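Long-range contacts in lipolytic enzyme, G-D-S-L family (Bacteroides thetaiotaomicron, PDB 7BR2), which metabolizes the drug diltiazem in the gut as an SGNH/GDSL-family serine esterase and may also have lysophospholipase activity: residues A[114-118]-A[165-169]; A[131-137]-A[175-181]. All blocks are in the same frame, centred on the assembly; numbering follows the deposited sequence.

Contact 1. Residues A[114-118]-A[165-169]; sequences IKNFQ and YQRES
The helical segments 114-118 and 165-169 run in nearly the same direction, their axes 11.8 Å apart at closest approach and crossing at -30°, with I114 set against Y165 and Q118 against S169. They belong to two helices that flank the parallel sheet of the SGNH-hydrolase α/β fold, and the spacing is filled mainly by the rings of Y165 and F117 and the branches of I114. The central Y165 turns its ring away from its own backbone N (chi1 -165°), which carries it across to helix 102-125, where the CG2 branch of I114 lies over one face, toward the rim, in a CH-pi contact 3.9 Å from the ring centroid. F117 meets the same ring obliquely: the planes stand 84° apart, and F117 CD2 comes within 3.8 Å of Y165 CE1. At the solvent-exposed margin, the aliphatic CG of Q118 rests 3.6 Å from Y165 OH. The F117 ring points at helix 155-173 and also meets Q166 CG obliquely, while its other neighbours include F87, whose ring is nearly parallel to its own. S169 OG is hydrogen-bonded to E121 OE2, one turn beyond Q118, and sits in the F117 ring plane at its edge, 3.6 Å from F117 CE2.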
ATOM      1  N   ILE A 114      -8.132 -13.156  20.845  1.00 41.04           N
ATOM      2  CA  ILE A 114      -6.786 -13.184  21.423  1.00 38.34           C
ATOM      3  C   ILE A 114      -6.360 -14.617  21.743  1.00 43.08           C
ATOM      4  O   ILE A 114      -5.163 -14.939  21.714  1.00 43.63           O
ATOM      5  CB  ILE A 114      -6.677 -12.262  22.653  1.00 42.71           C
ATOM      6  CG1 ILE A 114      -7.586 -12.740  23.781  1.00 42.36           C
ATOM      7  CG2 ILE A 114      -6.909 -10.781  22.273  1.00 40.10           C
ATOM      8  CD1 ILE A 114      -7.478 -11.909  25.044  1.00 53.95           C
ATOM      9  N   LYS A 115      -7.313 -15.518  21.987  1.00 41.13           N
ATOM     10  CA  LYS A 115      -6.941 -16.918  22.149  1.00 43.89           C
ATOM     11  C   LYS A 115      -6.265 -17.435  20.878  1.00 43.83           C
ATOM     12  O   LYS A 115      -5.212 -18.085  20.941  1.00 37.70           O
ATOM     13  CB  LYS A 115      -8.183 -17.745  22.519  1.00 39.95           C
ATOM     14  CG  LYS A 115      -7.910 -19.230  22.816  1.00 46.56           C
ATOM     15  CD  LYS A 115      -9.178 -20.073  22.773  1.00 48.43           C
ATOM     16  CE  LYS A 115      -8.857 -21.557  22.710  1.00 54.80           C
ATOM     17  NZ  LYS A 115      -8.990 -22.193  24.043  1.00 61.31           N
ATOM     18  N   ASN A 116      -6.835 -17.125  19.712  1.00 34.08           N
ATOM     19  CA  ASN A 116      -6.189 -17.562  18.469  1.00 37.55           C
ATOM     20  C   ASN A 116      -4.873 -16.821  18.216  1.00 39.07           C
ATOM     21  O   ASN A 116      -3.854 -17.431  17.813  1.00 38.55           O
ATOM     22  CB  ASN A 116      -7.147 -17.382  17.300  1.00 35.30           C
ATOM     23  CG  ASN A 116      -8.320 -18.310  17.404  1.00 41.23           C
ATOM     24  OD1 ASN A 116      -8.146 -19.510  17.642  1.00 38.60           O
ATOM     25  ND2 ASN A 116      -9.529 -17.768  17.272  1.00 40.34           N
ATOM     26  N   PHE A 117      -4.864 -15.512  18.485  1.00 36.86           N
ATOM     27  CA  PHE A 117      -3.646 -14.738  18.298  1.00 38.20           C
ATOM     28  C   PHE A 117      -2.499 -15.313  19.106  1.00 38.93           C
ATOM     29  O   PHE A 117      -1.354 -15.232  18.671  1.00 34.60           O
ATOM     30  CB  PHE A 117      -3.849 -13.272  18.678  1.00 39.92           C
ATOM     31  CG  PHE A 117      -2.575 -12.464  18.665  1.00 36.57           C
ATOM     32  CD1 PHE A 117      -2.072 -11.963  17.475  1.00 41.54           C
ATOM     33  CD2 PHE A 117      -1.877 -12.214  19.835  1.00 38.33           C
ATOM     34  CE1 PHE A 117      -0.903 -11.222  17.448  1.00 38.34           C
ATOM     35  CE2 PHE A 117      -0.700 -11.474  19.818  1.00 41.52           C
ATOM     36  CZ  PHE A 117      -0.215 -10.976  18.622  1.00 43.54           C
ATOM     37  N   GLN A 118      -2.784 -15.876  20.285  1.00 40.54           N
ATOM     38  CA  GLN A 118      -1.721 -16.414  21.134  1.00 44.25           C
ATOM     39  C   GLN A 118      -1.054 -17.621  20.483  1.00 39.90           C
ATOM     40  O   GLN A 118       0.161 -17.821  20.622  1.00 39.62           O
ATOM     41  CB  GLN A 118      -2.285 -16.782  22.514  1.00 44.22           C
ATOM     42  CG  GLN A 118      -2.511 -15.576  23.454  1.00 46.85           C
ATOM     43  CD  GLN A 118      -3.204 -15.952  24.765  1.00 52.37           C
ATOM     44  OE1 GLN A 118      -4.430 -16.012  24.843  1.00 43.85           O
ATOM     45  NE2 GLN A 118      -2.410 -16.184  25.806  1.00 52.29           N
ATOM     46  N   TYR A 165      -4.213  -5.443  22.514  1.00 45.42           N
ATOM     47  CA  TYR A 165      -3.551  -6.702  22.837  1.00 45.72           C
ATOM     48  C   TYR A 165      -2.340  -6.930  21.929  1.00 51.78           C
ATOM     49  O   TYR A 165      -1.279  -7.384  22.391  1.00 48.19           O
ATOM     50  CB  TYR A 165      -4.523  -7.869  22.734  1.00 45.45           C
ATOM     51  CG  TYR A 165      -3.974  -9.099  23.403  1.00 42.94           C
ATOM     52  CD1 TYR A 165      -3.060  -9.922  22.748  1.00 46.12           C
ATOM     53  CD2 TYR A 165      -4.337  -9.425  24.695  1.00 43.69           C
ATOM     54  CE1 TYR A 165      -2.531 -11.039  23.359  1.00 42.15           C
ATOM     55  CE2 TYR A 165      -3.820 -10.553  25.319  1.00 46.77           C
ATOM     56  CZ  TYR A 165      -2.915 -11.353  24.644  1.00 45.29           C
ATOM     57  OH  TYR A 165      -2.399 -12.468  25.257  1.00 48.37           O
ATOM     58  N   GLN A 166      -2.474  -6.593  20.640  1.00 43.86           N
ATOM     59  CA  GLN A 166      -1.330  -6.657  19.735  1.00 44.41           C
ATOM     60  C   GLN A 166      -0.187  -5.766  20.216  1.00 46.84           C
ATOM     61  O   GLN A 166       0.971  -6.197  20.257  1.00 45.47           O
ATOM     62  CB  GLN A 166      -1.745  -6.238  18.328  1.00 44.25           C
ATOM     63  CG  GLN A 166      -2.409  -7.289  17.505  1.00 39.32           C
ATOM     64  CD  GLN A 166      -2.703  -6.782  16.120  1.00 43.37           C
ATOM     65  OE1 GLN A 166      -3.656  -6.031  15.913  1.00 45.04           O
ATOM     66  NE2 GLN A 166      -1.871  -7.169  15.159  1.00 38.00           N
ATOM     67  N   ARG A 167      -0.496  -4.508  20.552  1.00 44.76           N
ATOM     68  CA  ARG A 167       0.536  -3.557  20.971  1.00 46.74           C
ATOM     69  C   ARG A 167       1.313  -4.089  22.172  1.00 43.11           C
ATOM     70  O   ARG A 167       2.550  -4.067  22.190  1.00 42.92           O
ATOM     71  CB  ARG A 167      -0.095  -2.189  21.276  1.00 44.98           C
ATOM     72  CG  ARG A 167       0.911  -1.056  21.573  1.00 50.37           C
ATOM     73  CD  ARG A 167       0.257   0.181  22.252  1.00 54.82           C
ATOM     74  NE  ARG A 167      -0.773   0.864  21.449  1.00 67.77           N
ATOM     75  CZ  ARG A 167      -0.533   1.847  20.572  1.00 69.24           C
ATOM     76  NH1 ARG A 167       0.707   2.287  20.367  1.00 64.27           N
ATOM     77  NH2 ARG A 167      -1.534   2.405  19.895  1.00 60.15           N
ATOM     78  N   GLU A 168       0.599  -4.606  23.172  1.00 43.82           N
ATOM     79  CA  GLU A 168       1.278  -5.071  24.374  1.00 39.43           C
ATOM     80  C   GLU A 168       2.063  -6.350  24.123  1.00 47.57           C
ATOM     81  O   GLU A 168       3.154  -6.524  24.690  1.00 44.85           O
ATOM     82  CB  GLU A 168       0.261  -5.261  25.499  1.00 41.78           C
ATOM     83  CG  GLU A 168      -0.483  -3.962  25.784  1.00 58.31           C
ATOM     84  CD  GLU A 168      -1.700  -4.118  26.675  1.00 64.74           C
ATOM     85  OE1 GLU A 168      -1.985  -5.252  27.121  1.00 67.34           O
ATOM     86  OE2 GLU A 168      -2.382  -3.093  26.916  1.00 70.46           O
ATOM     87  N   SER A 169       1.553  -7.243  23.260  1.00 46.56           N
ATOM     88  CA  SER A 169       2.347  -8.407  22.876  1.00 42.27           C
ATOM     89  C   SER A 169       3.643  -7.974  22.199  1.00 38.00           C
ATOM     90  O   SER A 169       4.720  -8.515  22.487  1.00 42.27           O
ATOM     91  CB  SER A 169       1.526  -9.327  21.965  1.00 47.91           C
ATOM     92  OG  SER A 169       2.276 -10.465  21.561  1.00 39.90           O
TER

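Contact 2. Residues A[131-137]-A[175-181]; sequences RIVMTGT and WEFTDWN
I132 and W175 form the apolar centre, their side chains lying side by side: I132 CB stands 3.6 Å from the centroid of the indole's five-membered ring and 6° off its normal, a CH-pi contact, while CG2 reaches toward the six-membered ring. M134, bent at chi2 and chi3, brings its CE to 3.8 Å from W175 CE3, and its CB packs on F177 CD2. T135 and T178 meet through their methyls on the opposite face of the sheet, where T135 sets CB over a face of the W180 indole and OG1 3.7 Å from W180 CZ3.

The parallel strands 131-136 and 176-179 that carry both faces are inclined by 14° and linked through helix 155-173 as a β-α-β unit, with 176-179 at the sheet's edge. M134 bonds through N to E176 O and through O to T178 N; G136 N meets T178 O at 2.8 Å, in the carbonyl plane. W180 N continues the ladder to G136 O. Alongside, D179 OD1 accepts from N181 N at 2.8 Å, from above the carboxylate plane, capping the start of helix 181-194.

At the other end R131 NH1 and E176 OE2 are modelled as a salt bridge so short (2.4 Å) that its exact geometry is doubtful. K14 N hydrogen-bonds to E176 OE1 and R131 NH1 to K14 O, tying the chain around K14 to this sheet edge.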
ATOM      1  N   ARG A 131      11.764 -10.489  11.191  1.00 33.47           N
ATOM      2  CA  ARG A 131      11.267  -9.330  11.912  1.00 31.82           C
ATOM      3  C   ARG A 131       9.738  -9.323  11.917  1.00 35.00           C
ATOM      4  O   ARG A 131       9.105  -9.351  10.852  1.00 35.03           O
ATOM      5  CB  ARG A 131      11.819  -8.058  11.274  1.00 32.11           C
ATOM      6  CG  ARG A 131      11.378  -6.775  11.959  1.00 32.32           C
ATOM      7  CD  ARG A 131      12.381  -5.648  11.741  1.00 32.09           C
ATOM      8  NE  ARG A 131      12.604  -5.259  10.350  1.00 32.54           N
ATOM      9  CZ  ARG A 131      11.997  -4.236   9.748  1.00 34.92           C
ATOM     10  NH1 ARG A 131      11.104  -3.505  10.409  1.00 34.75           N
ATOM     11  NH2 ARG A 131      12.283  -3.942   8.483  1.00 30.88           N
ATOM     12  N   ILE A 132       9.144  -9.259  13.111  1.00 31.41           N
ATOM     13  CA  ILE A 132       7.694  -9.285  13.284  1.00 29.19           C
ATOM     14  C   ILE A 132       7.191  -7.859  13.486  1.00 35.15           C
ATOM     15  O   ILE A 132       7.732  -7.110  14.308  1.00 38.04           O
ATOM     16  CB  ILE A 132       7.288 -10.187  14.466  1.00 37.37           C
ATOM     17  CG1 ILE A 132       7.880 -11.590  14.316  1.00 37.98           C
ATOM     18  CG2 ILE A 132       5.781 -10.309  14.559  1.00 35.10           C
ATOM     19  CD1 ILE A 132       7.363 -12.334  13.094  1.00 32.30           C
ATOM     20  N   VAL A 133       6.161  -7.472  12.731  1.00 36.68           N
ATOM     21  CA  VAL A 133       5.575  -6.136  12.827  1.00 32.74           C
ATOM     22  C   VAL A 133       4.068  -6.268  13.044  1.00 42.21           C
ATOM     23  O   VAL A 133       3.323  -6.608  12.109  1.00 36.47           O
ATOM     24  CB  VAL A 133       5.872  -5.290  11.584  1.00 34.02           C
ATOM     25  CG1 VAL A 133       5.250  -3.912  11.716  1.00 33.70           C
ATOM     26  CG2 VAL A 133       7.388  -5.191  11.355  1.00 31.28           C
ATOM     27  N   MET A 134       3.608  -5.966  14.260  1.00 39.12           N
ATOM     28  CA  MET A 134       2.172  -5.898  14.504  1.00 37.37           C
ATOM     29  C   MET A 134       1.628  -4.631  13.865  1.00 37.87           C
ATOM     30  O   MET A 134       2.157  -3.543  14.103  1.00 41.81           O
ATOM     31  CB  MET A 134       1.889  -5.904  16.006  1.00 41.12           C
ATOM     32  CG  MET A 134       2.275  -7.188  16.719  1.00 38.01           C
ATOM     33  SD  MET A 134       1.239  -8.581  16.268  1.00 44.95           S
ATOM     34  CE  MET A 134       2.447  -9.743  15.629  1.00 41.30           C
ATOM     35  N   THR A 135       0.610  -4.763  13.015  1.00 39.55           N
ATOM     36  CA  THR A 135       0.019  -3.611  12.334  1.00 38.69           C
ATOM     37  C   THR A 135      -1.472  -3.616  12.640  1.00 42.01           C
ATOM     38  O   THR A 135      -2.211  -4.473  12.140  1.00 38.60           O
ATOM     39  CB  THR A 135       0.262  -3.624  10.821  1.00 34.04           C
ATOM     40  OG1 THR A 135      -0.555  -4.633  10.212  1.00 52.81           O
ATOM     41  CG2 THR A 135       1.684  -3.924  10.521  1.00 33.34           C
ATOM     42  N   GLY A 136      -1.914  -2.652  13.449  1.00 38.95           N
ATOM     43  CA  GLY A 136      -3.304  -2.586  13.857  1.00 35.10           C
ATOM     44  C   GLY A 136      -4.194  -2.333  12.667  1.00 33.27           C
ATOM     45  O   GLY A 136      -3.929  -1.411  11.894  1.00 39.45           O
ATOM     46  N   THR A 137      -5.211  -3.173  12.475  1.00 32.33           N
ATOM     47  CA  THR A 137      -6.038  -3.081  11.275  1.00 32.83           C
ATOM     48  C   THR A 137      -6.691  -1.706  11.130  1.00 41.69           C
ATOM     49  O   THR A 137      -6.946  -0.994  12.109  1.00 34.39           O
ATOM     50  CB  THR A 137      -7.137  -4.140  11.288  1.00 33.58           C
ATOM     51  OG1 THR A 137      -8.015  -3.915  10.181  1.00 26.73           O
ATOM     52  CG2 THR A 137      -7.946  -4.074  12.575  1.00 34.79           C
ATOM     53  N   TRP A 175       8.918  -6.815  19.375  1.00 42.63           N
ATOM     54  CA  TRP A 175       8.440  -6.601  18.022  1.00 38.14           C
ATOM     55  C   TRP A 175       8.066  -5.138  17.831  1.00 40.76           C
ATOM     56  O   TRP A 175       7.741  -4.435  18.786  1.00 46.50           O
ATOM     57  CB  TRP A 175       7.228  -7.485  17.747  1.00 41.08           C
ATOM     58  CG  TRP A 175       7.511  -8.921  17.931  1.00 36.75           C
ATOM     59  CD1 TRP A 175       8.730  -9.522  17.855  1.00 35.23           C
ATOM     60  CD2 TRP A 175       6.557  -9.961  18.165  1.00 33.72           C
ATOM     61  NE1 TRP A 175       8.601 -10.870  18.057  1.00 37.01           N
ATOM     62  CE2 TRP A 175       7.276 -11.170  18.243  1.00 36.14           C
ATOM     63  CE3 TRP A 175       5.168  -9.989  18.319  1.00 37.26           C
ATOM     64  CZ2 TRP A 175       6.651 -12.400  18.476  1.00 36.05           C
ATOM     65  CZ3 TRP A 175       4.547 -11.212  18.552  1.00 38.71           C
ATOM     66  CH2 TRP A 175       5.288 -12.399  18.624  1.00 33.93           C
ATOM     67  N   GLU A 176       8.080  -4.695  16.575  1.00 39.17           N
ATOM     68  CA  GLU A 176       7.647  -3.345  16.256  1.00 41.39           C
ATOM     69  C   GLU A 176       6.126  -3.290  16.155  1.00 40.79           C
ATOM     70  O   GLU A 176       5.454  -4.307  15.978  1.00 44.24           O
ATOM     71  CB  GLU A 176       8.299  -2.857  14.956  1.00 39.04           C
ATOM     72  CG  GLU A 176       9.825  -3.016  14.963  1.00 41.00           C
ATOM     73  CD  GLU A 176      10.475  -2.800  13.602  1.00 42.56           C
ATOM     74  OE1 GLU A 176      11.400  -1.966  13.520  1.00 44.67           O
ATOM     75  OE2 GLU A 176      10.083  -3.479  12.626  1.00 41.32           O
ATOM     76  N   PHE A 177       5.578  -2.081  16.287  1.00 47.70           N
ATOM     77  CA  PHE A 177       4.135  -1.902  16.260  1.00 37.73           C
ATOM     78  C   PHE A 177       3.802  -0.621  15.511  1.00 41.85           C
ATOM     79  O   PHE A 177       4.450   0.412  15.710  1.00 47.32           O
ATOM     80  CB  PHE A 177       3.542  -1.835  17.683  1.00 40.18           C
ATOM     81  CG  PHE A 177       2.066  -1.506  17.713  1.00 47.29           C
ATOM     82  CD1 PHE A 177       1.615  -0.183  17.710  1.00 44.47           C
ATOM     83  CD2 PHE A 177       1.117  -2.527  17.732  1.00 45.30           C
ATOM     84  CE1 PHE A 177       0.253   0.115  17.717  1.00 38.15           C
ATOM     85  CE2 PHE A 177      -0.252  -2.239  17.748  1.00 42.30           C
ATOM     86  CZ  PHE A 177      -0.682  -0.913  17.741  1.00 43.36           C
ATOM     87  N   THR A 178       2.764  -0.689  14.679  1.00 43.23           N
ATOM     88  CA  THR A 178       2.160   0.487  14.075  1.00 36.86           C
ATOM     89  C   THR A 178       0.659   0.246  13.980  1.00 37.64           C
ATOM     90  O   THR A 178       0.198  -0.896  13.985  1.00 39.89           O
ATOM     91  CB  THR A 178       2.750   0.790  12.701  1.00 34.08           C
ATOM     92  OG1 THR A 178       2.206   2.020  12.218  1.00 45.78           O
ATOM     93  CG2 THR A 178       2.417  -0.323  11.721  1.00 39.98           C
ATOM     94  N   ASP A 179      -0.109   1.329  13.909  1.00 40.98           N
ATOM     95  CA  ASP A 179      -1.562   1.236  13.980  1.00 36.53           C
ATOM     96  C   ASP A 179      -2.190   2.041  12.858  1.00 39.34           C
ATOM     97  O   ASP A 179      -1.811   3.196  12.633  1.00 40.02           O
ATOM     98  CB  ASP A 179      -2.077   1.719  15.337  1.00 37.62           C
ATOM     99  CG  ASP A 179      -3.586   1.601  15.465  1.00 45.90           C
ATOM    100  OD1 ASP A 179      -4.180   0.688  14.835  1.00 45.80           O
ATOM    101  OD2 ASP A 179      -4.181   2.427  16.193  1.00 42.38           O
ATOM    102  N   TRP A 180      -3.113   1.417  12.124  1.00 36.95           N
ATOM    103  CA  TRP A 180      -3.927   2.153  11.163  1.00 39.16           C
ATOM    104  C   TRP A 180      -5.224   2.670  11.768  1.00 37.05           C
ATOM    105  O   TRP A 180      -5.828   3.586  11.213  1.00 36.14           O
ATOM    106  CB  TRP A 180      -4.282   1.274   9.950  1.00 39.03           C
ATOM    107  CG  TRP A 180      -3.192   1.016   8.922  1.00 40.95           C
ATOM    108  CD1 TRP A 180      -2.417   1.948   8.276  1.00 41.13           C
ATOM    109  CD2 TRP A 180      -2.812  -0.257   8.387  1.00 37.32           C
ATOM    110  NE1 TRP A 180      -1.563   1.323   7.396  1.00 41.36           N
ATOM    111  CE2 TRP A 180      -1.787  -0.029   7.444  1.00 35.53           C
ATOM    112  CE3 TRP A 180      -3.232  -1.574   8.624  1.00 34.52           C
ATOM    113  CZ2 TRP A 180      -1.180  -1.067   6.734  1.00 33.66           C
ATOM    114  CZ3 TRP A 180      -2.618  -2.607   7.920  1.00 34.23           C
ATOM    115  CH2 TRP A 180      -1.604  -2.345   6.989  1.00 33.00           C
ATOM    116  N   ASN A 181      -5.670   2.081  12.873  1.00 41.84           N
ATOM    117  CA  ASN A 181      -7.031   2.308  13.349  1.00 43.87           C
ATOM    118  C   ASN A 181      -7.214   3.745  13.837  1.00 41.03           C
ATOM    119  O   ASN A 181      -8.081   4.476  13.345  1.00 40.15           O
ATOM    120  CB  ASN A 181      -7.352   1.299  14.455  1.00 40.46           C
ATOM    121  CG  ASN A 181      -8.835   1.097  14.642  1.00 48.50           C
ATOM    122  OD1 ASN A 181      -9.544   2.000  15.080  1.00 52.43           O
ATOM    123  ND2 ASN A 181      -9.319  -0.094  14.298  1.00 42.59           N
TER

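The two contacts have centres about 12 Å apart and interleave along the chain: helix 102-125, strand 131-136, helix 155-173, strand 176-179. Contact 1 therefore joins the helices that precede each of the strands paired in contact 2, and both lie in the same α/β domain, at the edge of the five-stranded parallel sheet where 176-179 is the outermost strand. The layers touch directly: M134 SD comes within 3.6 Å of F117 CE1, and S169 OG lies 3.8 Å from W175 CZ3. The helix pair thus covers the sheet face carrying M134 and F177, consistent with one continuous core in this part of the hydrolase domain.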